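Local coordinates for protein dTDP-4-dehydrorhamnose reductase (Yersinia enterocolitica, PDB 5U9C) that probably catalyses the NADPH-dependent reduction of dTDP-4-dehydro-beta-L-rhamnose to dTDP-L-rhamnose, the closing step in making this activated sugar, at residues K5-T11 with D29-T35; P57-F63 with A99-L104. All coordinates share one frame; numbering follows the deposited sequence.

How the interactions relate
Interactions 1 and 2 are two neighbouring strand pairings of one parallel sheet, their centres about 10 Å apart. Between them lies the seam where strand 7-11 of interaction 1 meets strand 59-62 of interaction 2, so the four strands run 31-34, 7-11, 59-62, 100-106 across the sheet. Side chains mark both ends of that seam: the backbone N of K7 lies 2.7 Å from OD2 of D58, and OG1 of T11 lies 2.7 Å from ND1 of H62, each probably a hydrogen bond. Interaction 1 holds the sheet's margin within the chain, interaction 2 its buried interior. Both lie away from the malate-binding residues F168, K171 and R256.

Interaction 1: K5-T11 with D29-T35; sequences KRKILIT and DYNVIVT
I8 lays its CD1 methyl over one face of the Y30 ring, 3.6 Å from the centroid and displaced toward the rim, a CH-pi contact between side chains that cross nearly at right angles. With CG1 beside its own backbone N (chi1 -69°), the isoleucine carries its longer branch out to the ring. Further along the same face, CD1 of I10 packs 3.6 Å from CG1 of V32, and L25 of helix 16-25 closes over I8, I10 and V32. On the other face CD2 of L9 meets CG2 of T35 at 3.6 Å, beneath Y51 of helix 48-55, which also covers I33. Between the two faces, five nearly straight backbone hydrogen bonds join strand to strand: R6 O, I8 O and I10 O accept from N31, I33 and T35, while the amides of I8 and I10 give to the carbonyls of N31 and I33.

The start of the pairing is looser and wetter. The extended R6 chain runs past the phenol, with CD 3.3 Å from OH of Y30 and the guanidinium tilted 36° to the ring. K7 and N31 lie side by side, but the lysine ammonium makes its salt bridge with E55. Water joins what the strands do not: one molecule receives the R6 amide and donates to D29 O, and a second links K5 O to ND2 of N31. K5 and D29, though oppositely charged, keep NZ and OD1 5.6 Å apart. At the far end another water donates to both I10 O, at 2.9 Å, and T35 O. Two parallel strands in register, inclined by 20° and joined through helix 16-25, make up the first beta-alpha-beta unit of the Rossmann fold, consistent with the glycine-rich GxGxxG turn that follows T11.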
ATOM      1  N   LYS D   5     -35.196  41.451   8.876  1.00 60.53           N
ATOM      2  CA  LYS D   5     -34.409  40.484   9.654  1.00 58.53           C
ATOM      3  C   LYS D   5     -33.490  39.687   8.740  1.00 50.13           C
ATOM      4  O   LYS D   5     -33.838  39.434   7.601  1.00 46.09           O
ATOM      5  CB  LYS D   5     -35.342  39.510  10.374  1.00 61.80           C
ATOM      6  CG  LYS D   5     -36.241  40.155  11.421  1.00 67.08           C
ATOM      7  CD  LYS D   5     -37.289  39.165  11.916  1.00 70.22           C
ATOM      8  CE  LYS D   5     -37.972  39.636  13.193  1.00 73.19           C
ATOM      9  NZ  LYS D   5     -37.030  39.653  14.353  1.00 72.72           N
ATOM     10  N   ARG D   6     -32.310  39.328   9.242  1.00 48.41           N
ATOM     11  CA  ARG D   6     -31.364  38.482   8.493  1.00 48.09           C
ATOM     12  C   ARG D   6     -32.035  37.101   8.321  1.00 44.28           C
ATOM     13  O   ARG D   6     -32.654  36.590   9.265  1.00 41.10           O
ATOM     14  CB  ARG D   6     -30.083  38.264   9.272  1.00 49.93           C
ATOM     15  CG  ARG D   6     -29.304  39.488   9.738  1.00 55.73           C
ATOM     16  CD  ARG D   6     -28.208  38.990  10.689  1.00 59.31           C
ATOM     17  NE  ARG D   6     -27.517  40.028  11.454  1.00 62.93           N
ATOM     18  CZ  ARG D   6     -26.486  40.752  11.017  1.00 65.62           C
ATOM     19  NH1 ARG D   6     -25.933  41.661  11.819  1.00 66.52           N
ATOM     20  NH2 ARG D   6     -26.011  40.594   9.783  1.00 68.40           N
ATOM     21  N   LYS D   7     -31.901  36.502   7.139  1.00 40.13           N
ATOM     22  CA  LYS D   7     -32.565  35.238   6.852  1.00 38.11           C
ATOM     23  C   LYS D   7     -31.583  34.047   6.831  1.00 34.32           C
ATOM     24  O   LYS D   7     -30.498  34.124   6.219  1.00 30.62           O
ATOM     25  CB  LYS D   7     -33.338  35.347   5.518  1.00 39.25           C
ATOM     26  CG  LYS D   7     -34.083  34.075   5.147  1.00 42.39           C
ATOM     27  CD  LYS D   7     -34.702  34.068   3.742  1.00 44.71           C
ATOM     28  CE  LYS D   7     -35.962  34.908   3.611  1.00 47.29           C
ATOM     29  NZ  LYS D   7     -36.623  34.674   2.281  1.00 46.88           N
ATOM     30  N   ILE D   8     -31.980  32.984   7.529  1.00 31.91           N
ATOM     31  CA  ILE D   8     -31.270  31.703   7.588  1.00 31.45           C
ATOM     32  C   ILE D   8     -32.126  30.649   6.881  1.00 31.47           C
ATOM     33  O   ILE D   8     -33.311  30.470   7.200  1.00 32.41           O
ATOM     34  CB  ILE D   8     -31.070  31.214   9.034  1.00 32.40           C
ATOM     35  CG1 ILE D   8     -30.085  32.118   9.761  1.00 33.62           C
ATOM     36  CG2 ILE D   8     -30.535  29.785   9.035  1.00 32.80           C
ATOM     37  CD1 ILE D   8     -29.998  31.876  11.252  1.00 35.02           C
ATOM     38  N   LEU D   9     -31.533  29.953   5.929  1.00 30.94           N
ATOM     39  CA  LEU D   9     -32.205  28.870   5.220  1.00 30.78           C
ATOM     40  C   LEU D   9     -31.516  27.554   5.642  1.00 28.84           C
ATOM     41  O   LEU D   9     -30.293  27.414   5.503  1.00 26.84           O
ATOM     42  CB  LEU D   9     -32.147  29.124   3.722  1.00 32.27           C
ATOM     43  CG  LEU D   9     -32.912  28.145   2.831  1.00 34.45           C
ATOM     44  CD1 LEU D   9     -33.300  28.792   1.502  1.00 37.78           C
ATOM     45  CD2 LEU D   9     -32.121  26.864   2.591  1.00 34.48           C
ATOM     46  N   ILE D  10     -32.301  26.611   6.168  1.00 28.37           N
ATOM     47  CA  ILE D  10     -31.785  25.329   6.687  1.00 29.01           C
ATOM     48  C   ILE D  10     -32.287  24.109   5.932  1.00 28.82           C
ATOM     49  O   ILE D  10     -33.491  23.970   5.747  1.00 28.80           O
ATOM     50  CB  ILE D  10     -32.233  25.103   8.165  1.00 31.54           C
ATOM     51  CG1 ILE D  10     -31.905  26.328   9.001  1.00 32.67           C
ATOM     52  CG2 ILE D  10     -31.592  23.830   8.766  1.00 31.41           C
ATOM     53  CD1 ILE D  10     -32.283  26.214  10.456  1.00 34.39           C
ATOM     54  N   THR D  11     -31.371  23.228   5.506  1.00 27.83           N
ATOM     55  CA  THR D  11     -31.753  21.924   4.915  1.00 29.28           C
ATOM     56  C   THR D  11     -31.529  20.915   6.038  1.00 29.58           C
ATOM     57  O   THR D  11     -30.628  21.097   6.860  1.00 28.34           O
ATOM     58  CB  THR D  11     -30.907  21.509   3.683  1.00 29.75           C
ATOM     59  OG1 THR D  11     -29.568  21.129   4.089  1.00 28.05           O
ATOM     60  CG2 THR D  11     -30.869  22.634   2.660  1.00 29.57           C
ATOM     61  N   ASP D  29     -32.523  36.953  16.552  1.00 51.91           N
ATOM     62  CA  ASP D  29     -33.099  37.960  15.651  1.00 52.38           C
ATOM     63  C   ASP D  29     -33.352  37.404  14.226  1.00 47.47           C
ATOM     64  O   ASP D  29     -33.892  38.095  13.374  1.00 44.43           O
ATOM     65  CB  ASP D  29     -32.128  39.146  15.480  1.00 54.47           C
ATOM     66  CG  ASP D  29     -31.845  39.887  16.766  1.00 59.25           C
ATOM     67  OD1 ASP D  29     -32.592  39.705  17.750  1.00 64.14           O
ATOM     68  OD2 ASP D  29     -30.874  40.683  16.776  1.00 60.93           O
ATOM     69  N   TYR D  30     -32.948  36.170  13.970  1.00 43.44           N
ATOM     70  CA  TYR D  30     -33.066  35.599  12.622  1.00 41.97           C
ATOM     71  C   TYR D  30     -34.461  35.133  12.164  1.00 40.52           C
ATOM     72  O   TYR D  30     -35.263  34.687  12.959  1.00 41.80           O
ATOM     73  CB  TYR D  30     -32.062  34.442  12.489  1.00 41.34           C
ATOM     74  CG  TYR D  30     -30.626  34.901  12.326  1.00 42.53           C
ATOM     75  CD1 TYR D  30     -30.136  35.180  11.069  1.00 43.89           C
ATOM     76  CD2 TYR D  30     -29.761  35.047  13.408  1.00 44.41           C
ATOM     77  CE1 TYR D  30     -28.839  35.588  10.873  1.00 45.69           C
ATOM     78  CE2 TYR D  30     -28.448  35.481  13.218  1.00 44.58           C
ATOM     79  CZ  TYR D  30     -27.999  35.746  11.942  1.00 46.97           C
ATOM     80  OH  TYR D  30     -26.707  36.165  11.663  1.00 52.82           O
ATOM     81  N   ASN D  31     -34.733  35.282  10.868  1.00 39.30           N
ATOM     82  CA  ASN D  31     -35.940  34.760  10.225  1.00 40.28           C
ATOM     83  C   ASN D  31     -35.473  33.410   9.641  1.00 38.35           C
ATOM     84  O   ASN D  31     -34.594  33.386   8.771  1.00 36.47           O
ATOM     85  CB  ASN D  31     -36.406  35.687   9.103  1.00 43.63           C
ATOM     86  CG  ASN D  31     -37.471  35.047   8.206  1.00 48.05           C
ATOM     87  OD1 ASN D  31     -38.315  34.274   8.670  1.00 52.49           O
ATOM     88  ND2 ASN D  31     -37.431  35.372   6.906  1.00 48.88           N
ATOM     89  N   VAL D  32     -36.062  32.304  10.089  1.00 37.21           N
ATOM     90  CA  VAL D  32     -35.600  30.964   9.687  1.00 37.34           C
ATOM     91  C   VAL D  32     -36.529  30.252   8.712  1.00 38.30           C
ATOM     92  O   VAL D  32     -37.709  30.093   8.981  1.00 39.28           O
ATOM     93  CB  VAL D  32     -35.427  30.060  10.927  1.00 38.32           C
ATOM     94  CG1 VAL D  32     -34.777  28.739  10.550  1.00 37.52           C
ATOM     95  CG2 VAL D  32     -34.590  30.754  11.995  1.00 39.86           C
ATOM     96  N   ILE D  33     -35.979  29.812   7.592  1.00 39.24           N
ATOM     97  CA  ILE D  33     -36.723  29.060   6.575  1.00 41.42           C
ATOM     98  C   ILE D  33     -36.230  27.617   6.669  1.00 41.32           C
ATOM     99  O   ILE D  33     -35.052  27.315   6.391  1.00 37.74           O
ATOM    100  CB  ILE D  33     -36.445  29.596   5.140  1.00 41.72           C
ATOM    101  CG1 ILE D  33     -36.719  31.092   5.055  1.00 43.06           C
ATOM    102  CG2 ILE D  33     -37.279  28.844   4.096  1.00 42.88           C
ATOM    103  CD1 ILE D  33     -38.132  31.480   5.405  1.00 46.11           C
ATOM    104  N   VAL D  34     -37.120  26.733   7.086  1.00 43.08           N
ATOM    105  CA  VAL D  34     -36.809  25.316   7.222  1.00 43.35           C
ATOM    106  C   VAL D  34     -37.349  24.637   5.970  1.00 42.23           C
ATOM    107  O   VAL D  34     -38.557  24.541   5.795  1.00 43.28           O
ATOM    108  CB  VAL D  34     -37.455  24.708   8.485  1.00 46.35           C
ATOM    109  CG1 VAL D  34     -37.108  23.221   8.605  1.00 47.36           C
ATOM    110  CG2 VAL D  34     -37.006  25.467   9.729  1.00 46.91           C
ATOM    111  N   THR D  35     -36.453  24.167   5.104  1.00 39.49           N
ATOM    112  CA  THR D  35     -36.878  23.528   3.872  1.00 40.52           C
ATOM    113  C   THR D  35     -37.590  22.200   4.167  1.00 42.90           C
ATOM    114  O   THR D  35     -37.316  21.536   5.169  1.00 41.55           O
ATOM    115  CB  THR D  35     -35.697  23.295   2.894  1.00 39.34           C
ATOM    116  OG1 THR D  35     -34.824  22.287   3.406  1.00 36.93           O
ATOM    117  CG2 THR D  35     -34.920  24.577   2.671  1.00 38.46           C
TER
HETATM  118  O   HOH W   1     -35.939  38.078   6.494  1.00 57.90           O
HETATM  119  O   HOH W   2     -32.101  39.705  12.072  1.00 49.45           O
HETATM  120  O   HOH W   3     -34.865  21.474   6.475  1.00 36.28           O

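Interaction 2: P57-F63 with A99-L104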
ATOM      1  N   PRO D  57     -31.222  34.121   1.049  1.00 31.55           N
ATOM      2  CA  PRO D  57     -30.825  34.039   2.442  1.00 30.89           C
ATOM      3  C   PRO D  57     -29.482  34.700   2.685  1.00 31.04           C
ATOM      4  O   PRO D  57     -28.682  34.821   1.763  1.00 32.35           O
ATOM      5  CB  PRO D  57     -30.696  32.531   2.667  1.00 30.99           C
ATOM      6  CG  PRO D  57     -30.275  31.990   1.332  1.00 30.18           C
ATOM      7  CD  PRO D  57     -30.974  32.862   0.317  1.00 31.47           C
ATOM      8  N   ASP D  58     -29.244  35.127   3.916  1.00 31.13           N
ATOM      9  CA  ASP D  58     -27.939  35.665   4.328  1.00 31.53           C
ATOM     10  C   ASP D  58     -27.045  34.506   4.796  1.00 30.48           C
ATOM     11  O   ASP D  58     -25.801  34.577   4.719  1.00 28.29           O
ATOM     12  CB  ASP D  58     -28.116  36.622   5.490  1.00 33.21           C
ATOM     13  CG  ASP D  58     -28.987  37.792   5.125  1.00 34.78           C
ATOM     14  OD1 ASP D  58     -28.521  38.661   4.363  1.00 36.33           O
ATOM     15  OD2 ASP D  58     -30.141  37.804   5.566  1.00 35.77           O
ATOM     16  N   VAL D  59     -27.695  33.460   5.303  1.00 28.67           N
ATOM     17  CA  VAL D  59     -27.018  32.279   5.806  1.00 28.17           C
ATOM     18  C   VAL D  59     -27.726  31.022   5.335  1.00 27.23           C
ATOM     19  O   VAL D  59     -28.961  30.959   5.342  1.00 27.80           O
ATOM     20  CB  VAL D  59     -27.018  32.304   7.357  1.00 28.82           C
ATOM     21  CG1 VAL D  59     -26.569  30.971   7.951  1.00 27.84           C
ATOM     22  CG2 VAL D  59     -26.162  33.453   7.875  1.00 30.27           C
ATOM     23  N   ILE D  60     -26.937  30.016   4.952  1.00 27.02           N
ATOM     24  CA  ILE D  60     -27.443  28.706   4.556  1.00 26.76           C
ATOM     25  C   ILE D  60     -26.745  27.639   5.390  1.00 26.25           C
ATOM     26  O   ILE D  60     -25.522  27.590   5.413  1.00 25.98           O
ATOM     27  CB  ILE D  60     -27.201  28.389   3.070  1.00 26.70           C
ATOM     28  CG1 ILE D  60     -27.953  29.389   2.195  1.00 28.51           C
ATOM     29  CG2 ILE D  60     -27.675  26.967   2.753  1.00 26.94           C
ATOM     30  CD1 ILE D  60     -27.603  29.306   0.720  1.00 29.35           C
ATOM     31  N   LEU D  61     -27.539  26.821   6.084  1.00 25.81           N
ATOM     32  CA  LEU D  61     -27.054  25.735   6.908  1.00 26.29           C
ATOM     33  C   LEU D  61     -27.470  24.472   6.159  1.00 27.14           C
ATOM     34  O   LEU D  61     -28.676  24.126   6.115  1.00 28.85           O
ATOM     35  CB  LEU D  61     -27.700  25.760   8.301  1.00 26.15           C
ATOM     36  CG  LEU D  61     -27.650  27.093   9.053  1.00 27.24           C
ATOM     37  CD1 LEU D  61     -28.242  26.916  10.423  1.00 28.02           C
ATOM     38  CD2 LEU D  61     -26.233  27.617   9.186  1.00 28.17           C
ATOM     39  N   HIS D  62     -26.492  23.789   5.580  1.00 25.78           N
ATOM     40  CA  HIS D  62     -26.742  22.605   4.772  1.00 26.37           C
ATOM     41  C   HIS D  62     -26.425  21.338   5.543  1.00 26.83           C
ATOM     42  O   HIS D  62     -25.278  20.898   5.565  1.00 26.02           O
ATOM     43  CB  HIS D  62     -25.967  22.677   3.460  1.00 26.16           C
ATOM     44  CG  HIS D  62     -26.159  21.476   2.599  1.00 25.58           C
ATOM     45  ND1 HIS D  62     -27.372  20.827   2.505  1.00 25.25           N
ATOM     46  CD2 HIS D  62     -25.329  20.859   1.728  1.00 24.89           C
ATOM     47  CE1 HIS D  62     -27.259  19.821   1.659  1.00 24.73           C
ATOM     48  NE2 HIS D  62     -26.035  19.827   1.162  1.00 23.73           N
ATOM     49  N   PHE D  63     -27.452  20.789   6.208  1.00 26.59           N
ATOM     50  CA  PHE D  63     -27.296  19.579   7.009  1.00 27.45           C
ATOM     51  C   PHE D  63     -27.898  18.339   6.338  1.00 27.29           C
ATOM     52  O   PHE D  63     -27.591  17.213   6.750  1.00 27.36           O
ATOM     53  CB  PHE D  63     -27.953  19.714   8.414  1.00 28.38           C
ATOM     54  CG  PHE D  63     -27.516  20.913   9.223  1.00 29.74           C
ATOM     55  CD1 PHE D  63     -26.193  21.295   9.304  1.00 30.87           C
ATOM     56  CD2 PHE D  63     -28.445  21.600  10.014  1.00 31.04           C
ATOM     57  CE1 PHE D  63     -25.805  22.394  10.081  1.00 31.44           C
ATOM     58  CE2 PHE D  63     -28.058  22.672  10.813  1.00 31.33           C
ATOM     59  CZ  PHE D  63     -26.734  23.065  10.851  1.00 30.67           C
ATOM     60  N   ALA D  99     -24.495  34.412   0.239  1.00 33.07           N
ATOM     61  CA  ALA D  99     -24.767  33.862   1.548  1.00 32.07           C
ATOM     62  C   ALA D  99     -23.570  33.110   2.115  1.00 31.51           C
ATOM     63  O   ALA D  99     -22.827  32.437   1.375  1.00 31.50           O
ATOM     64  CB  ALA D  99     -25.966  32.919   1.466  1.00 31.56           C
ATOM     65  N   TRP D 100     -23.393  33.219   3.430  1.00 30.57           N
ATOM     66  CA  TRP D 100     -22.383  32.436   4.156  1.00 30.37           C
ATOM     67  C   TRP D 100     -22.968  31.027   4.254  1.00 28.89           C
ATOM     68  O   TRP D 100     -24.115  30.863   4.667  1.00 28.90           O
ATOM     69  CB  TRP D 100     -22.151  33.047   5.528  1.00 31.56           C
ATOM     70  CG  TRP D 100     -21.241  32.314   6.482  1.00 31.36           C
ATOM     71  CD1 TRP D 100     -19.881  32.471   6.620  1.00 32.36           C
ATOM     72  CD2 TRP D 100     -21.643  31.410   7.513  1.00 30.77           C
ATOM     73  NE1 TRP D 100     -19.421  31.686   7.652  1.00 32.51           N
ATOM     74  CE2 TRP D 100     -20.481  31.035   8.222  1.00 31.71           C
ATOM     75  CE3 TRP D 100     -22.875  30.859   7.896  1.00 31.44           C
ATOM     76  CZ2 TRP D 100     -20.516  30.141   9.292  1.00 31.66           C
ATOM     77  CZ3 TRP D 100     -22.906  29.978   8.955  1.00 30.89           C
ATOM     78  CH2 TRP D 100     -21.729  29.627   9.644  1.00 31.31           C
ATOM     79  N   LEU D 101     -22.192  30.022   3.845  1.00 28.17           N
ATOM     80  CA  LEU D 101     -22.648  28.642   3.787  1.00 27.07           C
ATOM     81  C   LEU D 101     -21.936  27.719   4.749  1.00 27.69           C
ATOM     82  O   LEU D 101     -20.705  27.611   4.732  1.00 28.36           O
ATOM     83  CB  LEU D 101     -22.447  28.109   2.368  1.00 26.91           C
ATOM     84  CG  LEU D 101     -22.715  26.627   2.084  1.00 25.64           C
ATOM     85  CD1 LEU D 101     -24.148  26.238   2.391  1.00 26.43           C
ATOM     86  CD2 LEU D 101     -22.424  26.334   0.629  1.00 26.46           C
ATOM     87  N   LEU D 102     -22.716  27.011   5.550  1.00 27.02           N
ATOM     88  CA  LEU D 102     -22.187  26.042   6.487  1.00 28.79           C
ATOM     89  C   LEU D 102     -22.538  24.677   5.947  1.00 26.96           C
ATOM     90  O   LEU D 102     -23.699  24.407   5.662  1.00 26.74           O
ATOM     91  CB  LEU D 102     -22.759  26.254   7.894  1.00 31.18           C
ATOM     92  CG  LEU D 102     -22.477  25.202   8.986  1.00 35.58           C
ATOM     93  CD1 LEU D 102     -21.049  24.767   9.053  1.00 40.30           C
ATOM     94  CD2 LEU D 102     -22.899  25.717  10.353  1.00 40.22           C
ATOM     95  N   TYR D 103     -21.529  23.843   5.762  1.00 25.94           N
ATOM     96  CA  TYR D 103     -21.706  22.477   5.261  1.00 26.77           C
ATOM     97  C   TYR D 103     -21.261  21.499   6.336  1.00 26.50           C
ATOM     98  O   TYR D 103     -20.132  21.563   6.809  1.00 26.31           O
ATOM     99  CB  TYR D 103     -20.892  22.250   3.966  1.00 26.26           C
ATOM    100  CG  TYR D 103     -20.951  20.845   3.383  1.00 26.67           C
ATOM    101  CD1 TYR D 103     -22.173  20.245   3.084  1.00 28.45           C
ATOM    102  CD2 TYR D 103     -19.789  20.151   3.031  1.00 27.22           C
ATOM    103  CE1 TYR D 103     -22.242  18.977   2.520  1.00 27.80           C
ATOM    104  CE2 TYR D 103     -19.852  18.881   2.456  1.00 27.08           C
ATOM    105  CZ  TYR D 103     -21.082  18.311   2.197  1.00 27.56           C
ATOM    106  OH  TYR D 103     -21.177  17.077   1.618  1.00 29.69           O
ATOM    107  N   LEU D 104     -22.176  20.633   6.749  1.00 25.76           N
ATOM    108  CA  LEU D 104     -21.863  19.603   7.726  1.00 27.50           C
ATOM    109  C   LEU D 104     -21.247  18.417   6.982  1.00 25.73           C
ATOM    110  O   LEU D 104     -21.909  17.776   6.174  1.00 25.57           O
ATOM    111  CB  LEU D 104     -23.125  19.154   8.448  1.00 28.41           C
ATOM    112  CG  LEU D 104     -22.962  17.992   9.440  1.00 30.00           C
ATOM    113  CD1 LEU D 104     -22.049  18.406  10.588  1.00 30.36           C
ATOM    114  CD2 LEU D 104     -24.323  17.558   9.947  1.00 31.17           C
TER
HETATM  115  O   HOH W   4     -24.714  16.754   6.796  1.00 38.60           O
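V59 and W100, I60 and L101, and the two pairs after them face each other in a regular parallel ladder, but the hydrogen bonds run from D58, I60 and H62 to W100, L102 and L104. Residues I60 and H62 bond through N and O to the other strand: their amides donate to W100 O and L102 O, while I60 O takes the amide of L102 at 2.9 Å. The ends are poorer. W100 N reaches D58 O at 154° with the donor tilted from the carbonyl plane, and L104 N to H62 O is long, 3.3 Å, and weak.

Apolar contacts fill both faces. CD1 of L101 sits against CG2 of I60 at 3.6 Å, and CB of A99 faces CD1 of I60, under A94 of helix 76-97. This is the interior of a Rossmann-type sheet, with helices packed on each face; the two strands here diverge by just 9°. Across the sheet, helices 16-25 and 196-209 bring V21 and I207 onto L61, whose CD2 lies 3.9 Å from CB of L102.

Aromatic groups touch mainly by their rims. CG1 of V59 abuts the edge of the W100 indole in its plane, 3.7 Å from CE3, while the indole NH bonds to H211 O. CB of L104 meets the F63 ring at the edge, 3.8 Å from CD1. H62 and Y103 have CG anti to the backbone N, so the side chains run the same way; similar second torsions leave the ring planes 22° apart, but the rings are slid apart, centroids 5.6 Å distant, and barely overlap. The imidazole is held at both nitrogens, by T11 and by T87 of helix 76-97.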